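Side-chain contacts in hydrolase, haloacid dehalogenase-like family (Streptococcus pneumoniae, PDB 2FI1), which is probably a metal-dependent hydrolase of the haloacid dehalogenase superfamily, with a Rossmann-like core and a helical cap domain, whose substrate is not established: residues A[39-42]-A[43-47]; A[52-55]-A[56-60]; A[71-74]-A[75-78]. One frame throughout, in Å; residues are numbered along the deposited sequence.

Contact 1 of 3, residues A[39-42]-A[43-47]; sequences QDHD and SVYQA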
loop_
_atom_site.group_PDB
_atom_site.type_symbol
_atom_site.label_atom_id
_atom_site.label_comp_id
_atom_site.label_asym_id
_atom_site.label_seq_id
_atom_site.Cartn_x
_atom_site.Cartn_y
_atom_site.Cartn_z
ATOM N N GLN A 39 14.963 19.842 -4.370
ATOM C CA GLN A 39 15.482 18.485 -4.516
ATOM C C GLN A 39 14.598 17.737 -5.493
ATOM O O GLN A 39 13.401 18.011 -5.606
ATOM C CB GLN A 39 15.523 17.746 -3.173
ATOM C CG GLN A 39 16.554 18.288 -2.192
ATOM C CD GLN A 39 18.001 18.004 -2.581
ATOM O OE1 GLN A 39 18.278 17.260 -3.527
ATOM N NE2 GLN A 39 18.937 18.591 -1.833
ATOM N N ASP A 40 15.198 16.787 -6.193
ATOM C CA ASP A 40 14.504 16.054 -7.239
ATOM C C ASP A 40 13.571 14.973 -6.688
ATOM O O ASP A 40 13.808 14.386 -5.628
ATOM C CB ASP A 40 15.508 15.438 -8.220
ATOM C CG ASP A 40 16.330 14.332 -7.601
ATOM O OD1 ASP A 40 17.306 14.643 -6.898
ATOM O OD2 ASP A 40 15.978 13.166 -7.837
ATOM N N HIS A 41 12.524 14.705 -7.454
ATOM C CA HIS A 41 11.519 13.707 -7.122
ATOM C C HIS A 41 12.104 12.350 -6.750
ATOM O O HIS A 41 11.781 11.793 -5.701
ATOM C CB HIS A 41 10.558 13.546 -8.304
ATOM C CG HIS A 41 9.592 12.413 -8.146
ATOM N ND1 HIS A 41 9.927 11.108 -8.430
ATOM C CD2 HIS A 41 8.307 12.389 -7.720
ATOM C CE1 HIS A 41 8.888 10.327 -8.183
ATOM N NE2 HIS A 41 7.889 11.083 -7.762
ATOM N N ASP A 42 12.948 11.793 -7.616
ATOM C CA ASP A 42 13.374 10.411 -7.435
ATOM C C ASP A 42 14.233 10.239 -6.182
ATOM O O ASP A 42 14.133 9.217 -5.510
ATOM C CB ASP A 42 14.130 9.894 -8.667
ATOM C CG ASP A 42 13.242 9.721 -9.884
ATOM O OD1 ASP A 42 12.029 10.016 -9.818
ATOM O OD2 ASP A 42 13.786 9.282 -10.927
ATOM N N SER A 43 15.059 11.229 -5.864
ATOM C CA SER A 43 15.890 11.166 -4.655
ATOM C C SER A 43 15.044 11.206 -3.398
ATOM O O SER A 43 15.286 10.448 -2.458
ATOM C CB SER A 43 16.889 12.315 -4.594
ATOM O OG SER A 43 17.833 12.227 -5.653
ATOM N N VAL A 44 14.077 12.115 -3.382
ATOM C CA VAL A 44 13.198 12.277 -2.230
ATOM C C VAL A 44 12.334 11.027 -2.036
ATOM O O VAL A 44 12.180 10.538 -0.912
ATOM C CB VAL A 44 12.344 13.547 -2.370
ATOM C CG1 VAL A 44 11.239 13.600 -1.327
ATOM C CG2 VAL A 44 13.229 14.788 -2.247
ATOM N N TYR A 45 11.809 10.492 -3.126
ATOM C CA TYR A 45 10.968 9.303 -3.089
ATOM C C TYR A 45 11.745 8.132 -2.492
ATOM O O TYR A 45 11.265 7.430 -1.593
ATOM C CB TYR A 45 10.497 9.013 -4.521
ATOM C CG TYR A 45 9.423 7.972 -4.707
ATOM C CD1 TYR A 45 8.113 8.343 -4.965
ATOM C CD2 TYR A 45 9.719 6.621 -4.682
ATOM C CE1 TYR A 45 7.134 7.396 -5.173
ATOM C CE2 TYR A 45 8.740 5.670 -4.877
ATOM C CZ TYR A 45 7.451 6.064 -5.127
ATOM O OH TYR A 45 6.497 5.091 -5.325
ATOM N N GLN A 46 12.961 7.910 -2.980
ATOM C CA GLN A 46 13.770 6.815 -2.479
ATOM C C GLN A 46 14.124 7.016 -1.016
ATOM O O GLN A 46 14.102 6.061 -0.229
ATOM C CB GLN A 46 15.031 6.646 -3.339
ATOM C CG GLN A 46 16.003 5.567 -2.863
ATOM C CD GLN A 46 15.395 4.193 -2.803
ATOM O OE1 GLN A 46 14.470 3.869 -3.561
ATOM N NE2 GLN A 46 15.917 3.358 -1.889
ATOM N N ALA A 47 14.454 8.245 -0.639
ATOM C CA ALA A 47 14.786 8.530 0.755
ATOM C C ALA A 47 13.607 8.245 1.682
ATOM O O ALA A 47 13.790 7.661 2.756
ATOM C CB ALA A 47 15.246 9.949 0.920
#
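Asp40 caps the start of helix 41-50 by turning its carboxylate onto Ser43, three residues ahead. From CB the side chain swings CG into the crowded position between the backbone N and the carbonyl carbon (chi1 68°), which brings both oxygens over the first turn. CG lies 3.2 Å from Ser43 OG. OD1 accepts from that hydroxyl through its syn lone pair, Ser43 OG to Asp40 OD1 being 2.8 Å. OD2 takes the backbone amide, with Ser43 N 2.9 Å from Asp40 OD2, and the N-H comes from above the carboxylate plane, 46° out of it. Two bonds thus fix the rotation of the carboxylate. This N-cap belongs to the helical bundle that, as in other HAD hydrolases, probably forms the cap beside the parallel-sheet core. One residue along, Tyr45 N bonds to His41 O, and the two rings lie side by side, nearly parallel but slid apart, with His41 CE1 3.9 Å from Tyr45 CD1. His41 ND1 donates, in its ring plane, to the anti lone pair of Asp42 OD1, 2.7 Å away. Within the same chain, His41 NE2 is hydrogen-bonded to Glu22 of helix 20-34 and Tyr45 OH to Asp19 just before it.

Contact 2 of 3, residues A[52-55]-A[56-60]; sequences TPFA and IETFA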
loop_
_atom_site.group_PDB
_atom_site.type_symbol
_atom_site.label_atom_id
_atom_site.label_comp_id
_atom_site.label_asym_id
_atom_site.label_seq_id
_atom_site.Cartn_x
_atom_site.Cartn_y
_atom_site.Cartn_z
ATOM N N THR A 52 11.224 8.320 7.025
ATOM C CA THR A 52 11.083 9.762 7.125
ATOM C C THR A 52 12.266 10.389 7.870
ATOM O O THR A 52 12.776 11.412 7.436
ATOM C CB THR A 52 9.728 10.145 7.720
ATOM O OG1 THR A 52 8.699 9.578 6.904
ATOM C CG2 THR A 52 9.560 11.646 7.783
ATOM N N PRO A 53 12.715 9.790 8.985
ATOM C CA PRO A 53 13.900 10.373 9.609
ATOM C C PRO A 53 15.121 10.440 8.677
ATOM O O PRO A 53 15.866 11.424 8.718
ATOM C CB PRO A 53 14.159 9.445 10.803
ATOM C CG PRO A 53 12.822 8.887 11.123
ATOM C CD PRO A 53 12.153 8.700 9.800
ATOM N N PHE A 54 15.311 9.426 7.833
ATOM C CA PHE A 54 16.432 9.461 6.881
ATOM C C PHE A 54 16.261 10.596 5.867
ATOM O O PHE A 54 17.221 11.314 5.562
ATOM C CB PHE A 54 16.596 8.135 6.145
ATOM C CG PHE A 54 17.628 8.199 5.054
ATOM C CD1 PHE A 54 18.968 8.373 5.372
ATOM C CD2 PHE A 54 17.259 8.119 3.727
ATOM C CE1 PHE A 54 19.920 8.461 4.376
ATOM C CE2 PHE A 54 18.213 8.200 2.728
ATOM C CZ PHE A 54 19.542 8.381 3.058
ATOM N N ALA A 55 15.047 10.763 5.356
ATOM C CA ALA A 55 14.791 11.830 4.401
ATOM C C ALA A 55 15.029 13.204 5.029
ATOM O O ALA A 55 15.611 14.091 4.406
ATOM C CB ALA A 55 13.382 11.737 3.855
ATOM N N ILE A 56 14.566 13.397 6.261
ATOM C CA ILE A 56 14.756 14.679 6.946
ATOM C C ILE A 56 16.222 14.929 7.284
ATOM O O ILE A 56 16.721 16.026 7.072
ATOM C CB ILE A 56 13.860 14.789 8.197
ATOM C CG1 ILE A 56 12.400 14.910 7.741
ATOM C CG2 ILE A 56 14.271 15.986 9.065
ATOM C CD1 ILE A 56 11.393 14.898 8.858
ATOM N N GLU A 57 16.921 13.923 7.785
ATOM C CA GLU A 57 18.344 14.119 8.084
ATOM C C GLU A 57 19.145 14.407 6.814
ATOM O O GLU A 57 20.126 15.156 6.851
ATOM C CB GLU A 57 18.931 12.918 8.824
ATOM C CG GLU A 57 20.333 13.170 9.442
ATOM C CD GLU A 57 20.386 14.303 10.495
ATOM O OE1 GLU A 57 19.329 14.814 10.945
ATOM O OE2 GLU A 57 21.514 14.683 10.884
ATOM N N THR A 58 18.725 13.826 5.695
ATOM C CA THR A 58 19.433 14.007 4.419
ATOM C C THR A 58 19.176 15.381 3.805
ATOM O O THR A 58 20.123 16.065 3.383
ATOM C CB THR A 58 19.042 12.903 3.424
ATOM O OG1 THR A 58 19.456 11.644 3.959
ATOM C CG2 THR A 58 19.696 13.102 2.069
ATOM N N PHE A 59 17.913 15.797 3.772
ATOM C CA PHE A 59 17.505 16.968 3.003
ATOM C C PHE A 59 17.102 18.180 3.846
ATOM O O PHE A 59 17.106 19.299 3.328
ATOM C CB PHE A 59 16.338 16.595 2.080
ATOM C CG PHE A 59 16.685 15.555 1.059
ATOM C CD1 PHE A 59 17.680 15.786 0.123
ATOM C CD2 PHE A 59 16.010 14.346 1.023
ATOM C CE1 PHE A 59 17.999 14.827 -0.809
ATOM C CE2 PHE A 59 16.329 13.381 0.091
ATOM C CZ PHE A 59 17.328 13.620 -0.828
ATOM N N ALA A 60 16.735 17.974 5.115
ATOM C CA ALA A 60 16.132 19.031 5.943
ATOM C C ALA A 60 16.563 18.994 7.416
ATOM O O ALA A 60 15.745 19.249 8.295
ATOM C CB ALA A 60 14.612 18.925 5.853
#
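Thr58 folds its hydroxyl back onto the carbonyl of Phe54, one turn earlier, and the same carbonyl receives its backbone amide. Thr58 OG1 stands 2.8 Å from Phe54 O, while Thr58 N is 2.9 Å from Phe54 O, and the two donors come from opposite faces of the carbonyl plane. The amide bond is noticeably bent (N-H...O 144°). With OG1 lying beside its own backbone N (chi1 -63°), the hydroxyl also sits over one face of the Phe54 ring, displaced toward the rim, where Phe54 CE1 is 3.2 Å from Thr58 OG1. Thr58 CG2 goes the other way and lies over the centre of the Phe59 ring, 3.6 Å above its plane, so this one threonine touches two aromatic faces.

On another side of the helix the contact is aliphatic: Thr52 CG2 meets Ile56 CD1 at 3.9 Å, the two side chains crossing at a slant. Ile56 CG1 also rests on the carbonyl of Thr52, with Ile56 CG1 3.5 Å from Thr52 O.

Further out, Ala47 of helix 41-50 touches Phe54, Ala55 and Phe59, whereas Phe28 of helix 20-34 meets Ala55, Ile56 and Phe59. Ile56 reaches on to Phe66 and Leu67 of helix 66-77, and Ser51 OG accepts from Phe54 N at the start of the helix. The threonine hydroxyl bonded to the i-4 carbonyl is a familiar feature of helices, here in the last turn of helix 52-59, one of the packed helices of the bundle that probably caps this HAD-type fold.

Contact 3 of 3, residues A[71-74]-A[75-78]; sequences KENE and AREL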
loop_
_atom_site.group_PDB
_atom_site.type_symbol
_atom_site.label_atom_id
_atom_site.label_comp_id
_atom_site.label_asym_id
_atom_site.label_seq_id
_atom_site.Cartn_x
_atom_site.Cartn_y
_atom_site.Cartn_z
ATOM N N LYS A 71 3.947 17.407 7.285
ATOM C CA LYS A 71 2.787 16.562 7.597
ATOM C C LYS A 71 1.474 17.231 7.198
ATOM O O LYS A 71 0.545 16.563 6.731
ATOM C CB LYS A 71 2.765 16.173 9.077
ATOM C CG LYS A 71 3.922 15.295 9.490
ATOM C CD LYS A 71 3.772 13.877 8.998
ATOM C CE LYS A 71 4.938 13.043 9.481
ATOM N NZ LYS A 71 4.712 11.605 9.265
ATOM N N GLU A 72 1.396 18.546 7.369
ATOM C CA GLU A 72 0.219 19.281 6.923
ATOM C C GLU A 72 0.078 19.213 5.402
ATOM O O GLU A 72 -1.003 18.949 4.881
ATOM C CB GLU A 72 0.260 20.727 7.426
ATOM C CG GLU A 72 -0.007 20.838 8.924
ATOM C CD GLU A 72 -0.293 22.259 9.391
ATOM O OE1 GLU A 72 -0.844 23.058 8.599
ATOM O OE2 GLU A 72 0.027 22.571 10.563
ATOM N N ASN A 73 1.181 19.415 4.686
ATOM C CA ASN A 73 1.161 19.314 3.231
ATOM C C ASN A 73 0.846 17.895 2.749
ATOM O O ASN A 73 0.166 17.718 1.742
ATOM C CB ASN A 73 2.480 19.805 2.629
ATOM C CG ASN A 73 2.576 21.321 2.594
ATOM O OD1 ASN A 73 1.561 22.015 2.474
ATOM N ND2 ASN A 73 3.793 21.841 2.672
ATOM N N GLU A 74 1.326 16.894 3.482
ATOM C CA GLU A 74 1.046 15.501 3.143
ATOM C C GLU A 74 -0.445 15.191 3.297
ATOM O O GLU A 74 -1.033 14.530 2.449
ATOM C CB GLU A 74 1.892 14.574 4.012
ATOM C CG GLU A 74 1.750 13.096 3.684
ATOM C CD GLU A 74 2.432 12.227 4.715
ATOM O OE1 GLU A 74 2.194 12.424 5.921
ATOM O OE2 GLU A 74 3.205 11.332 4.335
ATOM N N ALA A 75 -1.050 15.660 4.385
ATOM C CA ALA A 75 -2.487 15.469 4.581
ATOM C C ALA A 75 -3.277 16.085 3.433
ATOM O O ALA A 75 -4.245 15.494 2.947
ATOM C CB ALA A 75 -2.926 16.061 5.901
ATOM N N ARG A 76 -2.858 17.265 2.986
ATOM C CA ARG A 76 -3.489 17.904 1.830
ATOM C C ARG A 76 -3.366 17.071 0.556
ATOM O O ARG A 76 -4.333 16.906 -0.182
ATOM C CB ARG A 76 -2.905 19.285 1.588
ATOM C CG ARG A 76 -3.642 20.074 0.521
ATOM C CD ARG A 76 -3.315 21.554 0.579
ATOM N NE ARG A 76 -3.591 22.121 1.899
ATOM C CZ ARG A 76 -2.681 22.380 2.840
ATOM N NH1 ARG A 76 -1.389 22.137 2.640
ATOM N NH2 ARG A 76 -3.072 22.891 4.004
ATOM N N GLU A 77 -2.177 16.543 0.291
ATOM C CA GLU A 77 -1.998 15.656 -0.857
ATOM C C GLU A 77 -2.918 14.444 -0.784
ATOM O O GLU A 77 -3.459 14.008 -1.809
ATOM C CB GLU A 77 -0.545 15.181 -0.944
ATOM C CG GLU A 77 0.376 16.175 -1.597
ATOM C CD GLU A 77 0.114 16.298 -3.093
ATOM O OE1 GLU A 77 -0.100 15.266 -3.772
ATOM O OE2 GLU A 77 0.123 17.426 -3.582
ATOM N N LEU A 78 -3.090 13.901 0.420
ATOM C CA LEU A 78 -3.906 12.703 0.620
ATOM C C LEU A 78 -5.409 12.973 0.527
ATOM O O LEU A 78 -6.204 12.038 0.601
ATOM C CB LEU A 78 -3.569 12.033 1.950
ATOM C CG LEU A 78 -2.272 11.222 1.939
ATOM C CD1 LEU A 78 -1.847 10.892 3.348
ATOM C CD2 LEU A 78 -2.434 9.963 1.101
#
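Asn73 and Arg76 run side by side and point the same way, yet their flat ends are steeply turned, the amide and guanidinium planes standing 70° apart. The amide oxygen lies at the edge of the guanidinium, near its plane, with Asn73 OD1 3.0 Å from Arg76 NH1. After an extended start, a bend at chi3 (-56°) folds the arginine back along the helix, and this brings NH1 beside the asparagine. The other end of the amide is held by a neighbouring helix, for Asn73 ND2 is hydrogen-bonded to Thr31. Glu72 adds a carboxylate on the arginine's side, but at a distance: Glu72 OE1 is 5.1 Å from Arg76 NH2, enough perhaps for a modest electrostatic attraction.

Glu74 and Leu78 meet differently, through carbon and backbone. Glu74 CG is 4.2 Å from Leu78 CD1, and Leu78 CG lies 3.6 Å from Glu74 O, the carbonyl to which Leu78 N is bonded. The Glu74 chain stays extended beyond CG and carries its carboxylate to Ser24, which OE2 reaches with a hydrogen bond. Glu77 sets its CB 3.5 Å from Glu74 O and then leads away to touch Thr23 and Ala26, while Leu78 also rests on Thr23.

Asn73, Glu74, Glu77 and Leu78 therefore face helix 20-34, and Arg76 is exposed. The pair three residues apart, Asn73 and Arg76, and the pair four apart, Glu74 and Leu78, mark the closing turns of helix 66-77, which lie against helix 20-34 through a largely polar face with Leu78 at its end, within the helical bundle that probably caps the core of this HAD-family hydrolase.

How the contacts relate
All three contacts lie on helices of the bundle or at their ends, and helix 20-34 is their common neighbour. Contact 2 is partly buried; contacts 1 and 3 are surface contacts, the first at a helix start and the third near a helix end. Chemistry follows place: a carboxylate cap and two slid-apart rings with polar atoms anchored elsewhere in contact 1, aromatic faces and aliphatic packing in contact 2, longer charged and polar chains in contact 3. Contacts 1 and 2 touch directly, where Gln39 CD lies 3.5 Å from Phe59 CD1. Contact 3 stays apart, its nearest atoms about 5 Å from contact 2 and about 10 Å from contact 1.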